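Local coordinates for protein Kif13b (Mus musculus, PDB 5B64) that is probably a kinesin-family motor that carries cargo along microtubules, and binds another protein through the fragment described here, at residues B[31-35]-B[36-40]; B[102-106]-B[107-111]. One frame throughout, in Å; residues are numbered along the deposited sequence.

Overall arrangement
Interaction 1 closes the long helix 9-34 and leads into strand 40-46, whereas interaction 2 starts the short helix 106-114 after the loop that follows helix 81-100. Their centres lie about 18 Å apart and their nearest atoms about 6 Å apart, so they do not touch. An indirect link exists: Lys37 NZ, in interaction 1, hydrogen-bonds to the backbone O of Phe112 and of Ala115, at the far end of helix 106-114 or just past it. They also differ in surroundings. Interaction 1 has its centre about 12 Å from the centre of the chain and meets no other chain of the assembly; interaction 2, its centre about 26 Å out, packs against another protein and has a sulfate at Arg109.

Interaction 1. Residues B[31-35]-B[36-40]; sequences IAEEL and DKRTE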
# COMPACT_ATOMS: atom_id res chain seq x y z
N ILE B 31 10.43 -10.77 -4.15
CA ILE B 31 9.16 -10.24 -4.61
C ILE B 31 8.67 -9.19 -3.63
O ILE B 31 8.15 -8.14 -4.02
CB ILE B 31 8.12 -11.35 -4.71
CG1 ILE B 31 8.54 -12.36 -5.77
CG2 ILE B 31 6.76 -10.76 -5.01
CD1 ILE B 31 7.67 -13.55 -5.82
N ALA B 32 8.85 -9.49 -2.35
CA ALA B 32 8.48 -8.56 -1.32
C ALA B 32 9.26 -7.26 -1.50
O ALA B 32 8.72 -6.16 -1.37
CB ALA B 32 8.73 -9.16 0.04
N GLU B 33 10.54 -7.37 -1.84
CA GLU B 33 11.34 -6.17 -2.04
C GLU B 33 10.86 -5.38 -3.25
O GLU B 33 10.79 -4.14 -3.21
CB GLU B 33 12.83 -6.53 -2.18
CG GLU B 33 13.78 -5.34 -2.13
CD GLU B 33 13.87 -4.70 -0.75
OE1 GLU B 33 13.65 -5.40 0.28
OE2 GLU B 33 14.16 -3.49 -0.68
N GLU B 34 10.52 -6.09 -4.32
CA GLU B 34 10.08 -5.46 -5.56
C GLU B 34 8.80 -4.67 -5.35
O GLU B 34 8.61 -3.58 -5.91
CB GLU B 34 9.87 -6.50 -6.67
CG GLU B 34 11.15 -7.07 -7.27
CD GLU B 34 12.04 -5.99 -7.87
OE1 GLU B 34 11.80 -5.56 -9.02
OE2 GLU B 34 12.99 -5.57 -7.17
N LEU B 35 7.92 -5.22 -4.52
CA LEU B 35 6.60 -4.65 -4.35
C LEU B 35 6.61 -3.58 -3.28
O LEU B 35 5.57 -2.98 -2.97
CB LEU B 35 5.58 -5.74 -4.06
CG LEU B 35 5.32 -6.68 -5.24
CD1 LEU B 35 3.90 -7.07 -5.25
CD2 LEU B 35 5.64 -6.02 -6.56
N ASP B 36 7.81 -3.33 -2.76
CA ASP B 36 8.06 -2.34 -1.74
C ASP B 36 7.30 -2.67 -0.47
O ASP B 36 6.71 -1.80 0.19
CB ASP B 36 7.74 -0.94 -2.25
CG ASP B 36 8.37 0.15 -1.41
OD1 ASP B 36 9.36 -0.16 -0.69
OD2 ASP B 36 7.89 1.30 -1.46
N LYS B 37 7.31 -3.96 -0.14
CA LYS B 37 6.76 -4.47 1.10
C LYS B 37 7.86 -5.28 1.77
O LYS B 37 7.67 -6.47 2.02
CB LYS B 37 5.59 -5.41 0.80
CG LYS B 37 4.44 -4.81 0.03
CD LYS B 37 3.37 -4.29 0.97
CE LYS B 37 2.52 -3.24 0.29
NZ LYS B 37 1.93 -3.73 -0.99
N ARG B 38 9.01 -4.66 2.03
CA ARG B 38 10.18 -5.35 2.59
C ARG B 38 9.84 -6.21 3.81
O ARG B 38 9.26 -5.74 4.79
CB ARG B 38 11.29 -4.34 2.91
CG ARG B 38 12.53 -4.95 3.56
CD ARG B 38 13.66 -3.94 3.69
NE ARG B 38 14.25 -3.58 2.40
CZ ARG B 38 15.21 -2.67 2.23
NH1 ARG B 38 15.71 -2.02 3.28
NH2 ARG B 38 15.67 -2.41 1.02
N THR B 39 10.20 -7.49 3.73
CA THR B 39 9.87 -8.47 4.75
C THR B 39 10.97 -9.54 4.79
O THR B 39 11.39 -10.05 3.76
CB THR B 39 8.49 -9.13 4.46
OG1 THR B 39 7.48 -8.11 4.39
CG2 THR B 39 8.10 -10.12 5.56
N GLU B 40 11.46 -9.86 5.98
CA GLU B 40 12.55 -10.83 6.13
C GLU B 40 11.98 -12.24 6.29
O GLU B 40 11.06 -12.47 7.08
CB GLU B 40 13.44 -10.44 7.32
CG GLU B 40 14.43 -11.50 7.75
CD GLU B 40 15.01 -11.25 9.15
OE1 GLU B 40 14.55 -11.88 10.13
OE2 GLU B 40 15.93 -10.42 9.28
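A Schellman motif ends helix 9-34, and across it Ala32 and Glu33 in the last turn meet Asp36, Lys37 and Arg38. The evidence is threefold: Asp36 has a positive phi (62°), Lys37 N donates to Ala32 O at 2.9 Å, and Asp36 N reaches Glu33 O at 3.1 Å. The first bond is tilted little from the carbonyl plane of Ala32; in the second the donor stands well above the plane of Glu33. The turned-back chain brings Lys37 O to 3.5 Å from Ala32 CB, on a flank that Phe118 also covers. Beyond the motif, Glu33 and Arg38 extend next to each other in a common direction. Glu33 places CG anti to its own N (chi1 -169°) and then bends at chi2, which swings the carboxylate over to the arginine. Arg38 answers side-on: NE bonds to Glu33 OE1 at 2.9 Å on the syn lone pair, and NH2 bonds to Glu33 OE2 at 2.5 Å. Both oxygens lie near the guanidinium plane, although the carboxylate is twisted 32° against it. A glutamine here in place of Glu33, with one acceptor oxygen and no charge, would probably leave the Arg38 charge without its mate and the guanidinium freer to turn. Two nitrogens on two oxygens fix both position and rotation of the guanidinium more firmly than one bond could, so this charge pair ties the chain leaving the helix back to its last turn, in addition to the backbone bonds of the cap.

Interaction 2. Residues B[102-106]-B[107-111]; sequences EEDSP and VSRSY
Backbone bonds of helical spacing join Ser105 and Pro106 to the turn that follows: Arg109 N donates to Ser105 O at 2.9 Å, and Ser110 N to Pro106 O at 3.0 Å. Asp104 has positive phi, after which Ser105 takes an extended conformation and Pro106 enters the helix. Ser105 is thus the N-cap of helix 106-114, and Ser108, three residues on, returns its OG to Ser105 N at 2.7 Å, nearly straight, one of the two bonds that define a capping box. Ser105 OG sits between its own N and carbonyl carbon (chi1 54°), from where it donates to Glu103 OE2 at 3.1 Å. Arg109 folds back over the cap. Its NE meets Asp104 OD1 at 3.2 Å in an almost linear salt bridge, edge-on within the guanidinium plane, while the carboxylate stands nearly perpendicular (84°). NH2 adds a weak bond to Asp104 O. One guanidinium face lies on the backbone, with Ser105 C 3.5 Å from its plane and the Pro106 ring alongside. Arg109 NH1 forms a salt bridge with an acidic side chain of the chain of another protein, and NH2 one with a sulfate ion, probably from the crystallisation liquor.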
# COMPACT_ATOMS: atom_id res chain seq x y z
N GLU B 102 -0.13 -1.52 -16.94
CA GLU B 102 0.29 -0.31 -17.62
C GLU B 102 -0.59 0.88 -17.23
O GLU B 102 -0.79 1.79 -18.03
CB GLU B 102 0.23 -0.52 -19.14
N GLU B 103 -1.09 0.88 -15.99
CA GLU B 103 -2.15 1.82 -15.61
C GLU B 103 -1.71 3.12 -14.93
O GLU B 103 -1.94 4.21 -15.45
CB GLU B 103 -3.24 1.13 -14.79
CG GLU B 103 -4.36 0.54 -15.63
CD GLU B 103 -5.74 0.86 -15.07
OE1 GLU B 103 -6.70 0.14 -15.41
OE2 GLU B 103 -5.85 1.84 -14.29
N ASP B 104 -1.10 2.99 -13.75
CA ASP B 104 -0.71 4.15 -12.94
C ASP B 104 -1.81 5.19 -12.61
O ASP B 104 -1.66 6.37 -12.90
CB ASP B 104 0.49 4.88 -13.54
CG ASP B 104 1.16 5.78 -12.53
OD1 ASP B 104 0.90 5.60 -11.32
OD2 ASP B 104 1.93 6.68 -12.94
N SER B 105 -2.89 4.72 -12.01
CA SER B 105 -3.98 5.60 -11.60
C SER B 105 -4.07 5.56 -10.08
O SER B 105 -3.48 4.69 -9.43
CB SER B 105 -5.28 5.11 -12.22
OG SER B 105 -5.52 3.75 -11.89
N PRO B 106 -4.79 6.52 -9.49
CA PRO B 106 -5.15 6.40 -8.08
C PRO B 106 -5.60 5.00 -7.67
O PRO B 106 -5.07 4.47 -6.68
CB PRO B 106 -6.29 7.43 -7.94
CG PRO B 106 -5.89 8.51 -8.88
CD PRO B 106 -5.07 7.87 -10.00
N VAL B 107 -6.53 4.39 -8.41
CA VAL B 107 -7.04 3.06 -8.03
C VAL B 107 -6.01 1.95 -8.19
O VAL B 107 -5.90 1.09 -7.31
CB VAL B 107 -8.36 2.67 -8.74
CG1 VAL B 107 -9.53 3.43 -8.14
CG2 VAL B 107 -8.26 2.89 -10.23
N SER B 108 -5.25 1.96 -9.28
CA SER B 108 -4.23 0.94 -9.47
C SER B 108 -3.15 1.04 -8.39
O SER B 108 -2.80 0.04 -7.76
CB SER B 108 -3.62 0.97 -10.90
OG SER B 108 -2.91 2.15 -11.20
N ARG B 109 -2.65 2.26 -8.16
CA ARG B 109 -1.70 2.52 -7.07
C ARG B 109 -2.19 1.95 -5.74
O ARG B 109 -1.49 1.17 -5.09
CB ARG B 109 -1.46 4.02 -6.91
CG ARG B 109 -0.28 4.61 -7.67
CD ARG B 109 -0.28 6.13 -7.50
NE ARG B 109 -0.62 6.78 -8.76
CZ ARG B 109 -1.53 7.73 -8.91
NH1 ARG B 109 -2.22 8.20 -7.88
NH2 ARG B 109 -1.74 8.22 -10.11
N SER B 110 -3.40 2.31 -5.34
CA SER B 110 -3.92 1.84 -4.05
C SER B 110 -4.03 0.31 -4.00
O SER B 110 -3.71 -0.31 -2.99
CB SER B 110 -5.28 2.47 -3.74
OG SER B 110 -5.69 2.16 -2.41
N TYR B 111 -4.48 -0.28 -5.10
CA TYR B 111 -4.59 -1.71 -5.18
C TYR B 111 -3.26 -2.39 -4.83
O TYR B 111 -3.23 -3.28 -3.99
CB TYR B 111 -5.12 -2.15 -6.56
CG TYR B 111 -4.94 -3.64 -6.78
CD1 TYR B 111 -3.75 -4.14 -7.30
CD2 TYR B 111 -5.94 -4.54 -6.42
CE1 TYR B 111 -3.56 -5.48 -7.47
CE2 TYR B 111 -5.76 -5.90 -6.60
CZ TYR B 111 -4.56 -6.37 -7.12
OH TYR B 111 -4.35 -7.72 -7.31